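Local coordinates for protein bacterioferritin (Mycobacterium tuberculosis, PDB 3UOI) that probably oxidises ferrous iron with dioxygen and stores the ferric product as a mineral core inside a hollow shell of 24 subunits that also carries heme b, at residues A[8-13]-A[62-67]; A[22-27]-A[52-57]. One frame throughout, in Å; residues are numbered along the deposited sequence.

Interaction 1 of 2, residues A[8-13]-A[62-67]; sequences DVLRLL and DRILLL
Leu13 packs against Ile64 and Leu67, and Leu10 reaches the same pair from one turn earlier. The closest approach is made by the root of Leu13: its CB lies 4.0 Å from Ile64 CG1, with Ile64 CD1 almost as near. The branched end of Leu13 serves other neighbours. Its CD1 is 4.1 Å from Arg63 CG and 4.3 Å from Leu67 CD1. Leu10 contributes a single methyl. Its CD2 sits 4.2 Å from Ile64 CG2 and 4.3 Å from Leu67 CB. Ile64 is therefore held at both branches, the ethyl arm by Leu13 and the CG2 methyl by Leu10. Its first torsion sets this up: chi1 of -61° puts CG2 anti to the backbone N and CG1 beside that N.

The contact is purely apolar between the segments. It joins the start of helix 7-36 to the end of helix 40-66, an antiparallel pair in the four-helix bundle of the ferritin fold. The short axes pass 10.4 Å apart with 153° between their directions. Every contact within 4.5 Å is between side-chain carbons. Leu67 comes just after the last turn of helix 40-66 and no longer has helical backbone angles, yet its side chain still packs with the bundle.

Arg63 lends only its aliphatic part to Leu13. The Arg63 side chain bends at chi2 (53°). Leu67 CG lies over one face of its guanidinium, away from the centre. Arg63 NE is hydrogen-bonded to Ser118 OG, and NH1 forms a salt bridge with Glu130 of a neighbouring subunit. Leu13 also touches Leu122 of helix 116-146, and Ile64 touches Pro71 in the loop that follows its helix. The Leu67 backbone is hydrogen-bonded to Gly5, just ahead of helix 7-36.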
ATOM      1  N   ASP A   8      25.810 -53.161  20.260  1.00 26.88           N
ATOM      2  CA  ASP A   8      25.224 -52.800  21.545  1.00 25.38           C
ATOM      3  C   ASP A   8      24.476 -51.463  21.404  1.00 24.74           C
ATOM      4  O   ASP A   8      23.471 -51.282  21.996  1.00 22.86           O
ATOM      5  CB  ASP A   8      26.246 -52.656  22.679  1.00 26.11           C
ATOM      6  CG  ASP A   8      27.132 -53.845  22.859  1.00 26.52           C
ATOM      7  OD1 ASP A   8      26.837 -54.892  22.365  1.00 30.59           O
ATOM      8  OD2 ASP A   8      28.136 -53.712  23.536  1.00 31.26           O
ATOM      9  N   VAL A   9      25.036 -50.544  20.618  1.00 22.97           N
ATOM     10  CA  VAL A   9      24.391 -49.284  20.398  1.00 22.44           C
ATOM     11  C   VAL A   9      23.076 -49.456  19.676  1.00 21.66           C
ATOM     12  O   VAL A   9      22.135 -48.823  19.999  1.00 18.72           O
ATOM     13  CB  VAL A   9      25.228 -48.242  19.657  1.00 21.45           C
ATOM     14  CG1 VAL A   9      24.426 -46.981  19.478  1.00 23.75           C
ATOM     15  CG2 VAL A   9      26.477 -47.932  20.374  1.00 22.28           C
ATOM     16  N   LEU A  10      23.063 -50.298  18.665  1.00 22.19           N
ATOM     17  CA  LEU A  10      21.870 -50.549  17.909  1.00 22.60           C
ATOM     18  C   LEU A  10      20.771 -51.184  18.748  1.00 23.98           C
ATOM     19  O   LEU A  10      19.670 -50.776  18.692  1.00 25.44           O
ATOM     20  CB  LEU A  10      22.183 -51.350  16.666  1.00 23.12           C
ATOM     21  CG  LEU A  10      22.791 -50.586  15.488  1.00 23.36           C
ATOM     22  CD1 LEU A  10      23.162 -51.507  14.375  1.00 20.83           C
ATOM     23  CD2 LEU A  10      21.879 -49.466  14.975  1.00 24.43           C
ATOM     24  N   ARG A  11      21.090 -52.125  19.584  1.00 23.17           N
ATOM     25  CA  ARG A  11      20.077 -52.663  20.452  1.00 24.58           C
ATOM     26  C   ARG A  11      19.519 -51.544  21.316  1.00 23.01           C
ATOM     27  O   ARG A  11      18.369 -51.510  21.609  1.00 22.60           O
ATOM     28  CB  ARG A  11      20.663 -53.725  21.376  1.00 25.49           C
ATOM     29  CG  ARG A  11      19.684 -54.727  21.871  1.00 32.44           C
ATOM     30  CD  ARG A  11      20.321 -56.045  22.202  1.00 38.37           C
ATOM     31  NE  ARG A  11      21.397 -55.822  23.121  1.00 44.46           N
ATOM     32  CZ  ARG A  11      22.679 -55.841  22.819  1.00 48.16           C
ATOM     33  NH1 ARG A  11      23.103 -56.127  21.597  1.00 46.60           N
ATOM     34  NH2 ARG A  11      23.545 -55.569  23.767  1.00 48.26           N
ATOM     35  N   LEU A  12      20.391 -50.674  21.754  1.00 22.29           N
ATOM     36  CA  LEU A  12      20.011 -49.621  22.664  1.00 20.91           C
ATOM     37  C   LEU A  12      19.022 -48.685  21.984  1.00 18.24           C
ATOM     38  O   LEU A  12      18.056 -48.285  22.554  1.00 14.34           O
ATOM     39  CB  LEU A  12      21.249 -48.894  23.144  1.00 19.26           C
ATOM     40  CG  LEU A  12      21.045 -47.541  23.768  1.00 20.24           C
ATOM     41  CD1 LEU A  12      20.475 -47.703  25.069  1.00 24.09           C
ATOM     42  CD2 LEU A  12      22.303 -46.884  23.851  1.00 17.60           C
ATOM     43  N   LEU A  13      19.336 -48.375  20.747  1.00 18.47           N
ATOM     44  CA  LEU A  13      18.565 -47.518  19.923  1.00 19.55           C
ATOM     45  C   LEU A  13      17.219 -48.118  19.668  1.00 19.71           C
ATOM     46  O   LEU A  13      16.244 -47.470  19.840  1.00 22.05           O
ATOM     47  CB  LEU A  13      19.321 -47.210  18.621  1.00 18.99           C
ATOM     48  CG  LEU A  13      20.467 -46.185  18.700  1.00 15.80           C
ATOM     49  CD1 LEU A  13      21.245 -45.957  17.431  1.00 11.03           C
ATOM     50  CD2 LEU A  13      19.988 -44.899  19.243  1.00 14.96           C
ATOM     51  N   ASP A  62      16.098 -42.617  11.761  1.00 22.14           N
ATOM     52  CA  ASP A  62      17.099 -42.116  10.838  1.00 20.71           C
ATOM     53  C   ASP A  62      18.477 -42.562  11.339  1.00 21.16           C
ATOM     54  O   ASP A  62      19.301 -42.898  10.570  1.00 18.76           O
ATOM     55  CB  ASP A  62      17.157 -40.575  10.795  1.00 23.22           C
ATOM     56  CG  ASP A  62      15.943 -39.904  10.200  1.00 24.12           C
ATOM     57  OD1 ASP A  62      15.306 -40.480   9.386  1.00 31.53           O
ATOM     58  OD2 ASP A  62      15.678 -38.776  10.536  1.00 28.13           O
ATOM     59  N   ARG A  63      18.711 -42.498  12.644  1.00 20.46           N
ATOM     60  CA  ARG A  63      20.015 -42.866  13.181  1.00 19.63           C
ATOM     61  C   ARG A  63      20.324 -44.347  12.917  1.00 19.59           C
ATOM     62  O   ARG A  63      21.374 -44.677  12.483  1.00 21.62           O
ATOM     63  CB  ARG A  63      20.111 -42.504  14.672  1.00 20.30           C
ATOM     64  CG  ARG A  63      21.463 -42.461  15.288  1.00 15.02           C
ATOM     65  CD  ARG A  63      22.509 -41.592  14.579  1.00 18.78           C
ATOM     66  NE  ARG A  63      23.863 -42.054  14.870  1.00 22.40           N
ATOM     67  CZ  ARG A  63      24.961 -41.790  14.204  1.00 19.91           C
ATOM     68  NH1 ARG A  63      24.950 -41.015  13.186  1.00 23.25           N
ATOM     69  NH2 ARG A  63      26.089 -42.317  14.611  1.00 19.93           N
ATOM     70  N   ILE A  64      19.347 -45.190  13.146  1.00 20.20           N
ATOM     71  CA  ILE A  64      19.450 -46.603  12.987  1.00 21.52           C
ATOM     72  C   ILE A  64      19.718 -46.928  11.545  1.00 22.72           C
ATOM     73  O   ILE A  64      20.541 -47.739  11.252  1.00 20.95           O
ATOM     74  CB  ILE A  64      18.154 -47.303  13.459  1.00 21.39           C
ATOM     75  CG1 ILE A  64      17.863 -47.049  14.948  1.00 15.83           C
ATOM     76  CG2 ILE A  64      18.159 -48.726  13.112  1.00 23.01           C
ATOM     77  CD1 ILE A  64      16.859 -47.843  15.459  1.00 12.41           C
ATOM     78  N   LEU A  65      18.994 -46.270  10.655  1.00 23.18           N
ATOM     79  CA  LEU A  65      19.180 -46.464   9.252  1.00 25.21           C
ATOM     80  C   LEU A  65      20.563 -46.011   8.770  1.00 25.41           C
ATOM     81  O   LEU A  65      21.205 -46.720   8.130  1.00 24.95           O
ATOM     82  CB  LEU A  65      18.045 -45.863   8.437  1.00 26.44           C
ATOM     83  CG  LEU A  65      16.656 -46.495   8.497  1.00 25.98           C
ATOM     84  CD1 LEU A  65      15.680 -45.757   7.544  1.00 29.73           C
ATOM     85  CD2 LEU A  65      16.702 -47.997   8.221  1.00 24.69           C
ATOM     86  N   LEU A  66      21.039 -44.867   9.190  1.00 24.75           N
ATOM     87  CA  LEU A  66      22.339 -44.438   8.757  1.00 24.84           C
ATOM     88  C   LEU A  66      23.435 -45.449   9.205  1.00 24.67           C
ATOM     89  O   LEU A  66      24.401 -45.592   8.575  1.00 22.50           O
ATOM     90  CB  LEU A  66      22.641 -43.019   9.181  1.00 24.22           C
ATOM     91  CG  LEU A  66      23.811 -42.197   8.647  1.00 25.46           C
ATOM     92  CD1 LEU A  66      23.476 -40.811   8.845  1.00 32.00           C
ATOM     93  CD2 LEU A  66      25.127 -42.435   9.340  1.00 28.23           C
ATOM     94  N   LEU A  67      23.218 -46.145  10.298  1.00 25.09           N
ATOM     95  CA  LEU A  67      24.191 -47.094  10.792  1.00 26.66           C
ATOM     96  C   LEU A  67      23.899 -48.461  10.245  1.00 27.07           C
ATOM     97  O   LEU A  67      24.417 -49.417  10.725  1.00 29.85           O
ATOM     98  CB  LEU A  67      24.287 -47.117  12.320  1.00 26.27           C
ATOM     99  CG  LEU A  67      24.731 -45.824  12.980  1.00 26.12           C
ATOM    100  CD1 LEU A  67      24.215 -45.669  14.329  1.00 24.74           C
ATOM    101  CD2 LEU A  67      26.228 -45.734  12.980  1.00 29.29           C
TER

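Interaction 2 of 2, residues A[22-27]-A[52-57]; sequences TAINQY and DEMRHA. With HEM (protoporphyrin IX containing Fe), chain B.
This contact lies between the heme pocket and the predicted ferroxidase centre of the four-helix bundle. Ile24 packs on Met54, a heme ligand, while Ala23 and Tyr27 meet Glu53, a predicted iron ligand. Helices 7-36 and 40-66 run antiparallel here, their short axes 8.6 Å apart and 163° between directions.

Ile24 crosses the Met54 side chain at about a right angle. Its CD1 and CG1 each stand 3.3 Å from Met54 CG, which is tight packing. CD1 continues to Ala57 CB at 4.1 Å, so the ethyl arm lies along the 52-57 helix. The CG2 methyl also bears on Met54, with CE 3.6 Å from it.

One residue before Ile24, Ala23 sets its CB 3.4 Å from Glu53 CG. The Tyr27 ring presents its edge to the carboxylate: CE2 is 3.8 Å from Glu53 OE1, which lies near the ring plane. The two planes stand 84° apart. Glu53 OE2 accepts a hydrogen bond from His56 ND1, although the position of OE2 is less certain. His56 is a predicted ligand of the first iron, and its NE2 is hydrogen-bonded to Asp128.

On the heme side, Arg55 NH1 is 3.1 Å from propionate oxygen O2D. Met54 of the second subunit supplies the other axial sulfur, so the heme is shared across the dimer. Met54 SD of this chain binds the heme iron at 2.3 Å.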
ATOM      1  N   THR A  22       5.699 -46.837  22.227  1.00 21.00           N
ATOM      2  CA  THR A  22       4.745 -47.079  23.294  1.00 20.05           C
ATOM      3  C   THR A  22       4.196 -45.752  23.816  1.00 17.21           C
ATOM      4  O   THR A  22       3.031 -45.594  24.017  1.00 18.39           O
ATOM      5  CB  THR A  22       5.458 -47.860  24.387  1.00 20.00           C
ATOM      6  OG1 THR A  22       6.384 -48.739  23.777  1.00 26.58           O
ATOM      7  CG2 THR A  22       4.552 -48.637  25.237  1.00 17.89           C
ATOM      8  N   ALA A  23       5.096 -44.803  23.986  1.00 19.72           N
ATOM      9  CA  ALA A  23       4.764 -43.463  24.450  1.00 17.91           C
ATOM     10  C   ALA A  23       3.847 -42.677  23.487  1.00 18.99           C
ATOM     11  O   ALA A  23       3.004 -41.933  23.913  1.00 16.49           O
ATOM     12  CB  ALA A  23       5.958 -42.700  24.773  1.00 18.34           C
ATOM     13  N   ILE A  24       4.064 -42.847  22.196  1.00 18.00           N
ATOM     14  CA  ILE A  24       3.244 -42.165  21.253  1.00 19.38           C
ATOM     15  C   ILE A  24       1.844 -42.656  21.470  1.00 18.97           C
ATOM     16  O   ILE A  24       0.951 -41.876  21.701  1.00 23.52           O
ATOM     17  CB  ILE A  24       3.627 -42.526  19.823  1.00 17.55           C
ATOM     18  CG1 ILE A  24       4.908 -41.820  19.412  1.00 14.79           C
ATOM     19  CG2 ILE A  24       2.529 -42.152  18.943  1.00 21.41           C
ATOM     20  CD1 ILE A  24       5.556 -42.377  18.291  1.00 13.97           C
ATOM     21  N   ASN A  25       1.686 -43.966  21.504  1.00 18.77           N
ATOM     22  CA  ASN A  25       0.370 -44.493  21.740  1.00 17.16           C
ATOM     23  C   ASN A  25      -0.222 -44.164  23.124  1.00 18.19           C
ATOM     24  O   ASN A  25      -1.347 -43.868  23.257  1.00 17.75           O
ATOM     25  CB  ASN A  25       0.335 -45.973  21.500  1.00 16.90           C
ATOM     26  CG  ASN A  25       0.548 -46.318  20.088  1.00 15.38           C
ATOM     27  OD1 ASN A  25       1.121 -45.577  19.396  1.00 21.92           O
ATOM     28  ND2 ASN A  25       0.071 -47.445  19.667  1.00 14.63           N
ATOM     29  N   GLN A  26       0.574 -44.246  24.145  1.00 19.81           N
ATOM     30  CA  GLN A  26      -0.001 -43.979  25.424  1.00 19.82           C
ATOM     31  C   GLN A  26      -0.405 -42.547  25.506  1.00 20.41           C
ATOM     32  O   GLN A  26      -1.494 -42.278  25.890  1.00 23.07           O
ATOM     33  CB  GLN A  26       0.905 -44.409  26.569  1.00 22.02           C
ATOM     34  CG  GLN A  26       0.370 -44.252  27.976  1.00 14.98           C
ATOM     35  CD  GLN A  26       1.306 -44.852  28.966  1.00 22.89           C
ATOM     36  OE1 GLN A  26       1.576 -46.012  28.924  1.00 26.47           O
ATOM     37  NE2 GLN A  26       1.813 -44.048  29.858  1.00 22.38           N
ATOM     38  N   TYR A  27       0.476 -41.658  25.079  1.00 17.58           N
ATOM     39  CA  TYR A  27       0.240 -40.246  25.159  1.00 19.00           C
ATOM     40  C   TYR A  27      -0.929 -39.820  24.297  1.00 19.87           C
ATOM     41  O   TYR A  27      -1.734 -39.044  24.690  1.00 17.33           O
ATOM     42  CB  TYR A  27       1.500 -39.404  24.848  1.00 19.83           C
ATOM     43  CG  TYR A  27       2.706 -39.548  25.799  1.00 20.50           C
ATOM     44  CD1 TYR A  27       2.610 -40.194  26.994  1.00 21.55           C
ATOM     45  CD2 TYR A  27       3.926 -39.041  25.478  1.00 22.36           C
ATOM     46  CE1 TYR A  27       3.703 -40.349  27.831  1.00 26.08           C
ATOM     47  CE2 TYR A  27       5.028 -39.190  26.332  1.00 23.34           C
ATOM     48  CZ  TYR A  27       4.913 -39.860  27.505  1.00 24.52           C
ATOM     49  OH  TYR A  27       5.992 -40.031  28.376  1.00 27.99           O
ATOM     50  N   ASP A  52       5.730 -34.952  20.181  1.00 20.35           N
ATOM     51  CA  ASP A  52       7.136 -34.839  20.546  1.00 20.93           C
ATOM     52  C   ASP A  52       7.778 -36.220  20.557  1.00 19.36           C
ATOM     53  O   ASP A  52       8.913 -36.393  20.113  1.00 22.27           O
ATOM     54  CB  ASP A  52       7.284 -34.176  21.916  1.00 19.61           C
ATOM     55  CG  ASP A  52       7.000 -32.687  21.877  1.00 26.63           C
ATOM     56  OD1 ASP A  52       7.016 -32.107  20.771  1.00 26.41           O
ATOM     57  OD2 ASP A  52       6.762 -32.097  22.952  1.00 31.90           O
ATOM     58  N   GLU A  53       7.039 -37.201  21.066  1.00 20.71           N
ATOM     59  CA  GLU A  53       7.520 -38.575  21.113  1.00 22.74           C
ATOM     60  C   GLU A  53       7.621 -39.137  19.701  1.00 21.53           C
ATOM     61  O   GLU A  53       8.574 -39.844  19.369  1.00 21.41           O
ATOM     62  CB  GLU A  53       6.588 -39.443  21.961  1.00 20.00           C
ATOM     63  CG  GLU A  53       7.227 -39.982  23.230  1.00 20.00           C
ATOM     64  CD  GLU A  53       8.298 -39.061  23.781  1.00 20.00           C
ATOM     65  OE1 GLU A  53       7.953 -37.947  24.228  1.00 20.00           O
ATOM     66  OE2 GLU A  53       9.484 -39.451  23.766  1.00 20.00           O
ATOM     67  N   MET A  54       6.634 -38.813  18.872  1.00 19.64           N
ATOM     68  CA  MET A  54       6.621 -39.263  17.486  1.00 21.25           C
ATOM     69  C   MET A  54       7.858 -38.746  16.763  1.00 22.88           C
ATOM     70  O   MET A  54       8.484 -39.469  15.986  1.00 25.67           O
ATOM     71  CB  MET A  54       5.355 -38.782  16.777  1.00 21.74           C
ATOM     72  CG  MET A  54       4.141 -39.667  17.006  1.00 20.51           C
ATOM     73  SD  MET A  54       2.716 -39.163  16.022  1.00 21.63           S
ATOM     74  CE  MET A  54       1.434 -39.136  17.272  1.00 17.17           C
ATOM     75  N   ARG A  55       8.206 -37.491  17.026  1.00 24.66           N
ATOM     76  CA  ARG A  55       9.384 -36.881  16.424  1.00 25.63           C
ATOM     77  C   ARG A  55      10.638 -37.614  16.880  1.00 24.55           C
ATOM     78  O   ARG A  55      11.563 -37.833  16.098  1.00 24.52           O
ATOM     79  CB  ARG A  55       9.471 -35.400  16.795  1.00 25.80           C
ATOM     80  CG  ARG A  55       8.823 -34.467  15.785  1.00 32.47           C
ATOM     81  CD  ARG A  55       9.295 -33.035  15.975  1.00 37.47           C
ATOM     82  NE  ARG A  55       8.748 -32.435  17.187  1.00 38.03           N
ATOM     83  CZ  ARG A  55       7.462 -32.146  17.364  1.00 39.47           C
ATOM     84  NH1 ARG A  55       6.586 -32.404  16.404  1.00 37.48           N
ATOM     85  NH2 ARG A  55       7.054 -31.602  18.502  1.00 38.59           N
ATOM     86  N   HIS A  56      10.659 -37.994  18.154  1.00 22.41           N
ATOM     87  CA  HIS A  56      11.792 -38.729  18.718  1.00 21.37           C
ATOM     88  C   HIS A  56      11.937 -40.091  17.991  1.00 20.54           C
ATOM     89  O   HIS A  56      13.009 -40.494  17.665  1.00 19.13           O
ATOM     90  CB  HIS A  56      11.615 -38.972  20.191  1.00 19.73           C
ATOM     91  CG  HIS A  56      11.884 -37.795  21.047  1.00 19.41           C
ATOM     92  ND1 HIS A  56      11.364 -37.677  22.304  1.00 19.67           N
ATOM     93  CD2 HIS A  56      12.627 -36.695  20.841  1.00 16.24           C
ATOM     94  CE1 HIS A  56      11.785 -36.561  22.839  1.00 20.57           C
ATOM     95  NE2 HIS A  56      12.547 -35.942  21.972  1.00 20.99           N
ATOM     96  N   ALA A  57      10.812 -40.744  17.728  1.00 21.20           N
ATOM     97  CA  ALA A  57      10.794 -42.017  17.030  1.00 21.09           C
ATOM     98  C   ALA A  57      11.371 -41.850  15.617  1.00 22.95           C
ATOM     99  O   ALA A  57      12.244 -42.583  15.224  1.00 22.44           O
ATOM    100  CB  ALA A  57       9.459 -42.544  16.988  1.00 21.11           C
TER
HETATM  101  CHA HEM B 200       1.780 -36.247  12.952  1.00 24.73           C
HETATM  102  CHB HEM B 200      -1.470 -39.244  14.849  1.00 20.97           C
HETATM  103  CHC HEM B 200       1.899 -42.698  14.993  1.00 24.98           C
HETATM  104  CHD HEM B 200       5.131 -39.794  12.872  1.00 19.24           C
HETATM  105  C1A HEM B 200       0.553 -36.776  13.287  1.00 26.84           C
HETATM  106  C2A HEM B 200      -0.764 -36.237  13.039  1.00 32.17           C
HETATM  107  C3A HEM B 200      -1.647 -37.091  13.597  1.00 28.56           C
HETATM  108  C4A HEM B 200      -0.935 -38.162  14.192  1.00 24.97           C
HETATM  109  CMA HEM B 200      -3.181 -37.015  13.608  1.00 33.30           C
HETATM  110  CAA HEM B 200      -0.993 -34.907  12.265  1.00 33.31           C
HETATM  111  CBA HEM B 200      -0.450 -35.106  10.841  1.00 34.49           C
HETATM  112  CGA HEM B 200      -1.339 -34.608   9.708  1.00 42.03           C
HETATM  113  O1A HEM B 200      -1.239 -35.096   8.521  1.00 41.57           O
HETATM  114  O2A HEM B 200      -2.162 -33.690   9.977  1.00 38.76           O
HETATM  115  C1B HEM B 200      -0.825 -40.439  15.114  1.00 28.12           C
HETATM  116  C2B HEM B 200      -1.368 -41.560  15.873  1.00 30.09           C
HETATM  117  C3B HEM B 200      -0.456 -42.524  15.900  1.00 30.95           C
HETATM  118  C4B HEM B 200       0.712 -42.025  15.175  1.00 27.10           C
HETATM  119  CMB HEM B 200      -2.779 -41.674  16.509  1.00 30.88           C
HETATM  120  CAB HEM B 200      -0.697 -43.884  16.617  1.00 30.02           C
HETATM  121  CBB HEM B 200       0.314 -44.694  16.905  1.00 33.20           C
HETATM  122  C1C HEM B 200       3.092 -42.257  14.435  1.00 24.63           C
HETATM  123  C2C HEM B 200       4.354 -42.991  14.406  1.00 23.16           C
HETATM  124  C3C HEM B 200       5.232 -42.175  13.785  1.00 24.35           C
HETATM  125  C4C HEM B 200       4.590 -40.901  13.483  1.00 21.12           C
HETATM  126  CMC HEM B 200       4.586 -44.428  14.955  1.00 18.49           C
HETATM  127  CAC HEM B 200       6.698 -42.461  13.464  1.00 21.43           C
HETATM  128  CBC HEM B 200       7.449 -41.373  13.259  1.00 26.13           C
HETATM  129  C1D HEM B 200       4.544 -38.555  12.782  1.00 23.19           C
HETATM  130  C2D HEM B 200       5.240 -37.359  12.397  1.00 30.10           C
HETATM  131  C3D HEM B 200       4.168 -36.287  12.435  1.00 29.46           C
HETATM  132  C4D HEM B 200       2.977 -36.933  12.820  1.00 27.94           C
HETATM  133  CMD HEM B 200       6.736 -37.211  11.960  1.00 22.00           C
HETATM  134  CAD HEM B 200       4.281 -34.815  12.093  1.00 30.60           C
HETATM  135  CBD HEM B 200       4.917 -34.161  13.309  1.00 35.20           C
HETATM  136  CGD HEM B 200       4.878 -32.684  13.042  1.00 37.20           C
HETATM  137  O1D HEM B 200       3.880 -32.195  12.425  1.00 45.03           O
HETATM  138  O2D HEM B 200       5.849 -32.014  13.436  1.00 38.94           O
HETATM  139  NA  HEM B 200       0.385 -37.922  14.007  1.00 24.51           N
HETATM  140  NB  HEM B 200       0.459 -40.733  14.717  1.00 24.64           N
HETATM  141  NC  HEM B 200       3.313 -41.018  13.869  1.00 25.04           N
HETATM  142  ND  HEM B 200       3.221 -38.299  13.099  1.00 20.52           N
HETATM  143 FE   HEM B 200       1.930 -39.461  13.914  1.00 23.13          FE

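Overall arrangement
From the N terminus, helix 7-36 provides residues 8-13 for interaction 1 and then residues 22-27 for interaction 2. The chain turns and comes back along helix 40-66. Residues 52-57 pair first and close the shorter loop, interaction 2. Residues 62-67 pair last and close the longer loop, interaction 1. Interaction 2 is thus nested inside interaction 1, as expected for an antiparallel helical hairpin. The two centres are 18 Å apart, with nearest atoms about 5 Å apart, so the two do not meet. Interaction 1 joins the hairpin at its open end. Interaction 2 joins it near the centre of the subunit, beside the heme.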